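Local coordinates for modulator protein RSBR (Bacillus subtilis, PDB 2BNL) that helps switch on the sigma-B general stress response in the stressosome by stimulating RsbT kinase, represented here by its N-terminal nonheme globin domain, at residues Q5-F10 against D117-P122; E13-L18 against E48-L53. All blocks are in the same frame, centred on the assembly; numbering follows the deposited sequence.

Contact 1 of 2, residues Q5-F10 against D117-P122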
# COMPACT_ATOMS: atom_id res chain seq x y z
N GLN A 5 -16.60 -7.60 -9.65
CA GLN A 5 -17.63 -8.61 -9.31
C GLN A 5 -17.06 -9.89 -8.71
O GLN A 5 -17.56 -10.42 -7.70
CB GLN A 5 -18.49 -8.92 -10.50
CG GLN A 5 -19.51 -9.99 -10.17
CD GLN A 5 -20.42 -10.29 -11.31
OE1 GLN A 5 -20.44 -9.53 -12.33
NE2 GLN A 5 -21.18 -11.39 -11.16
N THR A 6 -16.00 -10.40 -9.33
CA THR A 6 -15.43 -11.68 -8.89
C THR A 6 -14.91 -11.62 -7.42
O THR A 6 -15.24 -12.45 -6.62
CB THR A 6 -14.28 -12.17 -9.90
OG1 THR A 6 -14.88 -12.39 -11.16
CG2 THR A 6 -13.74 -13.55 -9.43
N VAL A 7 -14.10 -10.62 -7.09
CA VAL A 7 -13.57 -10.48 -5.78
C VAL A 7 -14.68 -10.15 -4.81
O VAL A 7 -14.79 -10.70 -3.74
CB VAL A 7 -12.41 -9.44 -5.77
CG1 VAL A 7 -11.99 -9.02 -4.38
CG2 VAL A 7 -11.18 -10.00 -6.61
N TYR A 8 -15.51 -9.18 -5.19
CA TYR A 8 -16.62 -8.78 -4.28
C TYR A 8 -17.45 -9.98 -3.89
O TYR A 8 -17.75 -10.19 -2.70
CB TYR A 8 -17.50 -7.64 -4.94
CG TYR A 8 -18.61 -7.12 -4.06
CD1 TYR A 8 -18.42 -5.93 -3.31
CD2 TYR A 8 -19.76 -7.87 -3.82
CE1 TYR A 8 -19.38 -5.46 -2.48
CE2 TYR A 8 -20.75 -7.43 -2.94
CZ TYR A 8 -20.55 -6.22 -2.29
OH TYR A 8 -21.46 -5.75 -1.40
N GLN A 9 -17.86 -10.78 -4.89
CA GLN A 9 -18.64 -11.97 -4.63
C GLN A 9 -18.00 -12.99 -3.71
O GLN A 9 -18.64 -13.56 -2.87
CB GLN A 9 -19.05 -12.59 -5.93
CG GLN A 9 -19.27 -14.07 -5.85
CD GLN A 9 -19.65 -14.76 -7.19
OE1 GLN A 9 -18.96 -14.64 -8.26
NE2 GLN A 9 -20.72 -15.46 -7.11
N PHE A 10 -16.69 -13.16 -3.82
CA PHE A 10 -16.02 -14.06 -2.97
C PHE A 10 -16.02 -13.54 -1.55
O PHE A 10 -16.27 -14.27 -0.62
CB PHE A 10 -14.58 -14.35 -3.49
CG PHE A 10 -13.89 -15.38 -2.69
CD1 PHE A 10 -13.91 -16.72 -3.09
CD2 PHE A 10 -13.27 -15.06 -1.51
CE1 PHE A 10 -13.26 -17.68 -2.30
CE2 PHE A 10 -12.64 -16.02 -0.71
CZ PHE A 10 -12.63 -17.32 -1.10
N ASP A 117 -6.02 -6.59 -6.53
CA ASP A 117 -5.33 -5.29 -6.39
C ASP A 117 -6.32 -4.15 -6.83
O ASP A 117 -6.44 -3.14 -6.20
CB ASP A 117 -4.09 -5.30 -7.29
CG ASP A 117 -3.36 -3.98 -7.30
OD1 ASP A 117 -2.68 -3.72 -6.33
OD2 ASP A 117 -3.60 -3.21 -8.24
N ARG A 118 -6.96 -4.38 -7.95
CA ARG A 118 -7.92 -3.41 -8.48
C ARG A 118 -9.01 -3.00 -7.46
O ARG A 118 -9.44 -1.85 -7.37
CB ARG A 118 -8.55 -4.00 -9.67
CG ARG A 118 -8.87 -3.02 -10.65
CD ARG A 118 -9.80 -3.54 -11.72
NE ARG A 118 -10.60 -2.36 -12.15
CZ ARG A 118 -11.83 -2.04 -11.72
NH1 ARG A 118 -12.49 -2.81 -10.91
NH2 ARG A 118 -12.40 -0.92 -12.17
N PHE A 119 -9.52 -3.99 -6.77
CA PHE A 119 -10.55 -3.78 -5.74
C PHE A 119 -10.02 -3.10 -4.48
O PHE A 119 -10.59 -2.13 -4.00
CB PHE A 119 -11.24 -5.08 -5.47
CG PHE A 119 -12.29 -5.01 -4.44
CD1 PHE A 119 -13.44 -4.33 -4.67
CD2 PHE A 119 -12.03 -5.50 -3.14
CE1 PHE A 119 -14.47 -4.26 -3.65
CE2 PHE A 119 -12.97 -5.38 -2.15
CZ PHE A 119 -14.21 -4.81 -2.40
N PHE A 120 -8.92 -3.61 -3.91
CA PHE A 120 -8.43 -3.21 -2.62
C PHE A 120 -7.58 -1.96 -2.64
O PHE A 120 -7.65 -1.18 -1.70
CB PHE A 120 -7.55 -4.36 -2.07
CG PHE A 120 -8.34 -5.43 -1.40
CD1 PHE A 120 -8.78 -5.27 -0.09
CD2 PHE A 120 -8.76 -6.57 -2.10
CE1 PHE A 120 -9.50 -6.36 0.53
CE2 PHE A 120 -9.51 -7.58 -1.42
CZ PHE A 120 -9.88 -7.43 -0.14
N SER A 121 -6.77 -1.77 -3.70
CA SER A 121 -5.77 -0.70 -3.72
C SER A 121 -6.38 0.71 -3.41
O SER A 121 -5.99 1.33 -2.47
CB SER A 121 -4.93 -0.64 -5.05
OG SER A 121 -3.86 0.24 -4.86
N PRO A 122 -7.42 1.12 -4.14
CA PRO A 122 -8.04 2.45 -3.81
C PRO A 122 -8.70 2.59 -2.39
O PRO A 122 -8.73 3.66 -1.79
CB PRO A 122 -9.07 2.64 -4.94
CG PRO A 122 -9.36 1.28 -5.48
CD PRO A 122 -8.12 0.41 -5.24
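Val7 and Phe119 meet where helix 5-13 lies across helix 109-135, a helix-on-helix contact inside the nonheme globin fold of this N-terminal domain. The two short segments pass 9.7 Å apart at their axes and diverge by 73°, and side chains from both meet between them. Phe119 illustrates how one aromatic residue can use its whole length. Its CB already lies 4.2 Å from Val7 CG1, CG is slightly nearer to the same methyl, and the approach is tightest at Phe119 CD2, 3.7 Å from Val7 CG1. With CG anti to the backbone N (chi1 179°), the ring reaches out toward helix 5-13 and its other flank arrives at Tyr8: Phe119 CE1 stands 4.3 Å from Tyr8 CD1, near the plane of the tyrosine ring and at its edge. At the tip, CZ faces the backbone O of Leu53 on helix 39-54.

Tyr8 is held at its far end by a hydrogen bond between Tyr8 OH and Leu54 O, the next residue and the last of that helix. In the neighbouring aromatic, Phe120, CG is anti to the carbonyl carbon (chi1 -84°), which brings a face of its ring under Phe119 CD2. That atom sits 3.6 Å above the plane of the Phe120 ring, toward its rim, while Phe120 CD2 lies in plane at the edge of the Phe119 ring. Both rings touch the same methyl of the valine: Val7 CG1 also meets Phe120 CE2, at 4.1 Å.

Contact 2 of 2, residues E13-L18 against E48-L53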
# COMPACT_ATOMS: atom_id res chain seq x y z
N GLU A 13 -19.52 -14.06 -0.04
CA GLU A 13 -19.83 -15.45 0.23
C GLU A 13 -18.98 -16.09 1.32
O GLU A 13 -19.30 -17.14 1.72
CB GLU A 13 -19.71 -16.29 -1.05
CG GLU A 13 -20.78 -15.92 -1.97
CD GLU A 13 -20.56 -16.35 -3.40
OE1 GLU A 13 -19.48 -16.94 -3.71
OE2 GLU A 13 -21.48 -16.01 -4.22
N ASN A 14 -17.98 -15.38 1.82
CA ASN A 14 -16.98 -15.96 2.74
C ASN A 14 -16.71 -15.05 3.89
O ASN A 14 -15.58 -14.94 4.35
CB ASN A 14 -15.71 -16.25 1.94
CG ASN A 14 -15.95 -17.39 0.88
OD1 ASN A 14 -16.00 -18.57 1.25
ND2 ASN A 14 -16.07 -17.03 -0.42
N GLN A 15 -17.76 -14.33 4.34
CA GLN A 15 -17.57 -13.27 5.28
C GLN A 15 -17.02 -13.78 6.63
O GLN A 15 -16.13 -13.16 7.20
CB GLN A 15 -18.86 -12.53 5.52
CG GLN A 15 -19.31 -11.57 4.35
CD GLN A 15 -20.73 -10.97 4.55
OE1 GLN A 15 -20.97 -10.35 5.56
NE2 GLN A 15 -21.67 -11.21 3.61
N ASN A 16 -17.67 -14.80 7.15
CA ASN A 16 -17.22 -15.32 8.48
C ASN A 16 -15.81 -15.85 8.44
O ASN A 16 -15.03 -15.59 9.37
CB ASN A 16 -18.28 -16.29 9.07
CG ASN A 16 -19.62 -15.50 9.53
OD1 ASN A 16 -19.59 -14.23 9.84
ND2 ASN A 16 -20.76 -16.20 9.53
N GLU A 17 -15.47 -16.55 7.37
CA GLU A 17 -14.12 -17.07 7.19
C GLU A 17 -13.09 -15.95 7.13
O GLU A 17 -12.00 -16.01 7.71
CB GLU A 17 -13.95 -17.85 5.87
CG GLU A 17 -14.46 -19.25 5.85
CD GLU A 17 -13.66 -20.23 4.81
OE1 GLU A 17 -12.75 -19.77 3.99
OE2 GLU A 17 -13.96 -21.51 4.86
N LEU A 18 -13.38 -14.91 6.32
CA LEU A 18 -12.45 -13.81 6.20
C LEU A 18 -12.26 -13.04 7.50
O LEU A 18 -11.20 -12.64 7.80
CB LEU A 18 -12.87 -12.89 5.05
CG LEU A 18 -12.77 -13.56 3.68
CD1 LEU A 18 -13.30 -12.63 2.46
CD2 LEU A 18 -11.28 -13.89 3.38
N GLU A 48 -15.24 -4.00 10.70
CA GLU A 48 -15.39 -2.61 10.17
C GLU A 48 -14.77 -2.60 8.79
O GLU A 48 -15.25 -1.95 7.88
CB GLU A 48 -14.60 -1.59 10.96
CG GLU A 48 -15.31 -0.69 11.97
CD GLU A 48 -14.37 0.38 12.61
OE1 GLU A 48 -14.62 1.60 12.31
OE2 GLU A 48 -13.42 0.01 13.44
N TYR A 49 -13.63 -3.24 8.63
CA TYR A 49 -12.99 -3.33 7.25
C TYR A 49 -13.78 -4.09 6.21
O TYR A 49 -13.99 -3.61 5.09
CB TYR A 49 -11.66 -4.00 7.38
CG TYR A 49 -10.82 -3.98 6.17
CD1 TYR A 49 -10.30 -2.79 5.66
CD2 TYR A 49 -10.49 -5.13 5.53
CE1 TYR A 49 -9.46 -2.76 4.55
CE2 TYR A 49 -9.64 -5.10 4.38
CZ TYR A 49 -9.13 -3.90 3.91
OH TYR A 49 -8.27 -3.93 2.85
N ILE A 50 -14.27 -5.27 6.59
CA ILE A 50 -15.13 -6.00 5.67
C ILE A 50 -16.38 -5.14 5.24
O ILE A 50 -16.80 -5.21 4.09
CB ILE A 50 -15.61 -7.39 6.23
CG1 ILE A 50 -14.45 -8.33 6.48
CG2 ILE A 50 -16.39 -8.29 5.16
CD1 ILE A 50 -14.67 -9.61 7.53
N ASP A 51 -16.98 -4.44 6.18
CA ASP A 51 -18.16 -3.60 5.94
C ASP A 51 -17.80 -2.49 4.92
O ASP A 51 -18.60 -2.22 4.06
CB ASP A 51 -18.65 -2.92 7.19
CG ASP A 51 -19.47 -3.82 8.10
OD1 ASP A 51 -19.67 -5.00 7.79
OD2 ASP A 51 -19.90 -3.29 9.13
N ILE A 52 -16.61 -1.94 5.02
CA ILE A 52 -16.02 -1.05 3.97
C ILE A 52 -15.94 -1.69 2.59
O ILE A 52 -16.41 -1.12 1.60
CB ILE A 52 -14.68 -0.43 4.38
CG1 ILE A 52 -14.88 0.56 5.55
CG2 ILE A 52 -13.98 0.18 3.18
CD1 ILE A 52 -13.65 0.73 6.46
N LEU A 53 -15.45 -2.91 2.56
CA LEU A 53 -15.29 -3.62 1.32
C LEU A 53 -16.64 -3.82 0.68
O LEU A 53 -16.78 -3.61 -0.53
CB LEU A 53 -14.56 -4.95 1.55
CG LEU A 53 -13.19 -4.93 2.15
CD1 LEU A 53 -12.68 -6.39 2.29
CD2 LEU A 53 -12.20 -4.09 1.51
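Ile50 of helix 39-54 meets Gln15 and Leu18 in the first turn of helix 15-30, and both of its branches take part. The longer one reaches the main chain: CG1 is anti to the carbonyl carbon, and with CD1 extended further (chi2 159°) the terminal methyl comes to rest 3.9 Å from Gln15 O. The same CD1 lies 4.2 Å from the backbone C of Leu18 and 4.5 Å from Leu18 CB, so this methyl rests on the main chain of the helix, a little closer than to the Leu18 side chain. The shorter branch, CG2, turns toward the aliphatic part of Gln15 and meets its CG at 4.5 Å.

From its side chain Gln15 contributes this CG, and the terminal amide takes no part. That group is engaged elsewhere, NE2 bonding to Ala12 O in the preceding helix. Leu18 directs its CB toward helix 39-54 and also packs on Ile11, which touches Ile50 as well and ties helix 5-13 into the same apolar cluster.

Beyond the first turn, Ile50 also touches Leu19 and Trp22. Gln15, Leu18, Leu19 and Trp22 have the i, i+3, i+4, i+7 spacing of a hole on a helix surface, and Ile50 enters among them as in knobs-into-holes packing, here between two helices of a globin fold.

In the fold
Both contacts are largely buried and held by van der Waals packing, with centres 12 Å apart, yet they differ in what does the packing. Contact 1 is aromatic and joins the first helix to the last; contact 2 is aliphatic, setting an isoleucine methyl against a carbonyl oxygen and its helix backbone. Contact 1 lies farther from the chain centre, and its helix 109-135 also packs on the second subunit, through Asp117 and Ser121, whereas contact 2 touches no other chain. The two meet through helix 39-54, where Phe120 CE1 is 3.6 Å from Leu53 CD1. Helices 5-13 and 15-30, consecutive in sequence, both bear on that helix, the first with Tyr8 CE1 3.7 Å from Leu53 O, the second through contact 2.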